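PDB 3C4N: FAD dependent oxidoreductase domain-containing protein from Deinococcus radiodurans R1, which is of unknown function but binds ADP and is probably an FAD-dependent oxidoreductase of the ETF-QO/FixC family. Local coordinates for residues 65-70 and 193-198. Numbering follows the deposited sequence.
Sequences LLVEEG and TRAELV. With ADP (adenosine-5'-diphosphate), chain C.
Thr193 N reaches across to Glu68 O, 2.9 Å away, in a nearly straight hydrogen bond (171°). Thr193 O then turns back towards the other segment, 3.1 Å from Glu69 CA and against Val67 CG1. The valine side chain lies crosswise to that of Thr193; with CG1 anti to the backbone N (chi1 -170°), it brings this methyl to 3.9 Å from Thr193 CB. Thr193 OG1 hydrogen-bonds to Leu191 O. At Arg194 the aliphatic part does the touching: CG lies 3.6 Å from Glu69 OE2, whereas the chain bends at chi3 and the guanidinium stays apart from the carboxylate, forming no salt bridge. Together the segments line part of the adenosine end of a Rossmann-type dinucleotide fold, in which an acidic residue following the second parallel strand (64-67) commonly meets the ribose. Here that residue is Glu68: OE2 sits 2.9 Å from ADP O2' and accepts a hydrogen bond from Ala44 N in what is probably the glycine-rich loop. Glu69 runs its extended chain over the adenine, its CD 3.6 Å from ADP C5. Cutting Glu69 back to an alanine is likely to strip the carboxylate from this adenine face and leave the Arg194 methylenes without that neighbour. Ala195 reads the base edge with its backbone: its N donates to ADP N1 (2.8 Å, 174°), while ADP N6 donates to its O at 3.1 Å. Its CB packs loosely against Val67 CG1 and also lies against ADP N1, displaced from the base plane on the side away from Glu69. Beyond it, Leu197 touches Ile42 and helix 236-244.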
loop_
_atom_site.group_PDB
_atom_site.type_symbol
_atom_site.label_atom_id
_atom_site.label_comp_id
_atom_site.label_asym_id
_atom_site.label_seq_id
_atom_site.Cartn_x
_atom_site.Cartn_y
_atom_site.Cartn_z
ATOM N N LEU A 65 3.754 -2.342 -11.432
ATOM C CA LEU A 65 4.338 -2.203 -10.092
ATOM C C LEU A 65 4.505 -0.711 -9.772
ATOM O O LEU A 65 5.130 0.019 -10.532
ATOM C CB LEU A 65 5.716 -2.884 -10.044
ATOM C CG LEU A 65 6.328 -3.395 -8.726
ATOM C CD1 LEU A 65 7.840 -3.195 -8.784
ATOM C CD2 LEU A 65 5.770 -2.667 -7.534
ATOM N N LEU A 66 3.950 -0.263 -8.654
ATOM C CA LEU A 66 4.058 1.137 -8.255
ATOM C C LEU A 66 5.159 1.254 -7.192
ATOM O O LEU A 66 5.098 0.587 -6.147
ATOM C CB LEU A 66 2.721 1.631 -7.674
ATOM C CG LEU A 66 2.222 3.040 -7.995
ATOM C CD1 LEU A 66 1.451 3.587 -6.808
ATOM C CD2 LEU A 66 3.393 3.959 -8.328
ATOM N N VAL A 67 6.163 2.089 -7.456
ATOM C CA VAL A 67 7.266 2.270 -6.508
ATOM C C VAL A 67 7.345 3.695 -5.988
ATOM O O VAL A 67 7.380 4.662 -6.750
ATOM C CB VAL A 67 8.640 1.911 -7.131
ATOM C CG1 VAL A 67 9.728 1.871 -6.037
ATOM C CG2 VAL A 67 8.545 0.581 -7.823
ATOM N N GLU A 68 7.386 3.804 -4.672
ATOM C CA GLU A 68 7.440 5.083 -4.016
ATOM C C GLU A 68 8.477 5.017 -2.902
ATOM O O GLU A 68 8.511 4.048 -2.146
ATOM C CB GLU A 68 6.051 5.377 -3.473
ATOM C CG GLU A 68 6.022 6.377 -2.388
ATOM C CD GLU A 68 6.470 7.727 -2.851
ATOM O OE1 GLU A 68 7.079 8.435 -2.021
ATOM O OE2 GLU A 68 6.203 8.084 -4.025
ATOM N N GLU A 69 9.327 6.032 -2.795
ATOM C CA GLU A 69 10.348 6.009 -1.756
ATOM C C GLU A 69 9.828 6.493 -0.421
ATOM O O GLU A 69 10.422 6.222 0.623
ATOM C CB GLU A 69 11.568 6.832 -2.168
ATOM C CG GLU A 69 11.307 8.302 -2.427
ATOM C CD GLU A 69 12.565 9.026 -2.884
ATOM O OE1 GLU A 69 12.485 10.261 -3.119
ATOM O OE2 GLU A 69 13.625 8.351 -3.005
ATOM N N GLY A 70 8.720 7.218 -0.453
ATOM C CA GLY A 70 8.132 7.697 0.779
ATOM C C GLY A 70 6.978 6.777 1.127
ATOM O O GLY A 70 6.960 5.605 0.740
ATOM N N THR A 193 10.814 2.764 -0.929
ATOM C CA THR A 193 11.794 2.188 -1.840
ATOM C C THR A 193 12.233 3.204 -2.901
ATOM O O THR A 193 11.411 3.791 -3.621
ATOM C CB THR A 193 11.194 0.978 -2.559
ATOM O OG1 THR A 193 10.415 0.220 -1.632
ATOM C CG2 THR A 193 12.278 0.102 -3.127
ATOM N N ARG A 194 13.538 3.405 -3.000
ATOM C CA ARG A 194 14.080 4.331 -3.972
ATOM C C ARG A 194 14.402 3.541 -5.226
ATOM O O ARG A 194 15.105 2.537 -5.181
ATOM C CB ARG A 194 15.335 5.002 -3.414
ATOM C CG ARG A 194 15.988 6.011 -4.344
ATOM C CD ARG A 194 17.120 6.746 -3.638
ATOM N NE ARG A 194 18.202 5.856 -3.206
ATOM C CZ ARG A 194 19.049 5.239 -4.029
ATOM N NH1 ARG A 194 18.945 5.408 -5.340
ATOM N NH2 ARG A 194 20.013 4.458 -3.546
ATOM N N ALA A 195 13.852 3.987 -6.345
ATOM C CA ALA A 195 14.085 3.328 -7.607
ATOM C C ALA A 195 15.252 4.020 -8.318
ATOM O O ALA A 195 15.407 5.242 -8.245
ATOM C CB ALA A 195 12.819 3.378 -8.458
ATOM N N GLU A 196 16.067 3.213 -8.992
ATOM C CA GLU A 196 17.224 3.672 -9.748
ATOM C C GLU A 196 17.087 3.030 -11.123
ATOM O O GLU A 196 16.922 1.812 -11.222
ATOM C CB GLU A 196 18.501 3.176 -9.091
ATOM C CG GLU A 196 19.757 3.500 -9.862
ATOM C CD GLU A 196 20.933 2.654 -9.425
ATOM O OE1 GLU A 196 21.070 2.413 -8.207
ATOM O OE2 GLU A 196 21.726 2.236 -10.297
ATOM N N LEU A 197 17.157 3.836 -12.178
ATOM C CA LEU A 197 17.016 3.309 -13.529
ATOM C C LEU A 197 18.275 2.631 -14.060
ATOM O O LEU A 197 19.363 3.198 -14.034
ATOM C CB LEU A 197 16.590 4.420 -14.498
ATOM C CG LEU A 197 15.230 5.095 -14.293
ATOM C CD1 LEU A 197 15.078 6.197 -15.321
ATOM C CD2 LEU A 197 14.099 4.097 -14.436
ATOM N N VAL A 198 18.119 1.405 -14.535
ATOM C CA VAL A 198 19.242 0.678 -15.096
ATOM C C VAL A 198 18.837 0.199 -16.484
ATOM O O VAL A 198 17.650 0.074 -16.798
ATOM C CB VAL A 198 19.642 -0.555 -14.226
ATOM C CG1 VAL A 198 20.145 -0.096 -12.877
ATOM C CG2 VAL A 198 18.453 -1.505 -14.067
HETATM P PB ADP C . 4.146 14.947 -8.823
HETATM O O1B ADP C . 4.629 15.184 -10.183
HETATM O O2B ADP C . 2.790 14.098 -8.838
HETATM O O3B ADP C . 3.890 16.350 -8.065
HETATM P PA ADP C . 5.361 14.447 -6.522
HETATM O O1A ADP C . 6.551 15.299 -6.342
HETATM O O2A ADP C . 4.065 15.227 -5.946
HETATM O O3A ADP C . 5.176 14.046 -8.065
HETATM O "O5'" ADP C . 5.517 12.982 -5.898
HETATM C "C5'" ADP C . 6.075 12.159 -6.876
HETATM C "C4'" ADP C . 6.702 10.942 -6.249
HETATM O "O4'" ADP C . 7.887 10.236 -6.701
HETATM C "C3'" ADP C . 7.030 11.594 -4.942
HETATM O "O3'" ADP C . 5.881 11.591 -4.094
HETATM C "C2'" ADP C . 8.207 10.789 -4.385
HETATM O "O2'" ADP C . 7.878 10.256 -3.091
HETATM C "C1'" ADP C . 8.450 9.706 -5.473
HETATM N N9 ADP C . 9.815 9.509 -5.840
HETATM C C8 ADP C . 10.719 10.542 -6.132
HETATM N N7 ADP C . 11.903 10.019 -6.399
HETATM C C5 ADP C . 11.817 8.664 -6.339
HETATM C C6 ADP C . 12.682 7.577 -6.632
HETATM N N6 ADP C . 13.861 7.776 -7.382
HETATM N N1 ADP C . 12.244 6.315 -6.425
HETATM C C2 ADP C . 11.011 6.068 -5.986
HETATM N N3 ADP C . 10.161 7.003 -5.761
HETATM C C4 ADP C . 10.473 8.343 -5.992
#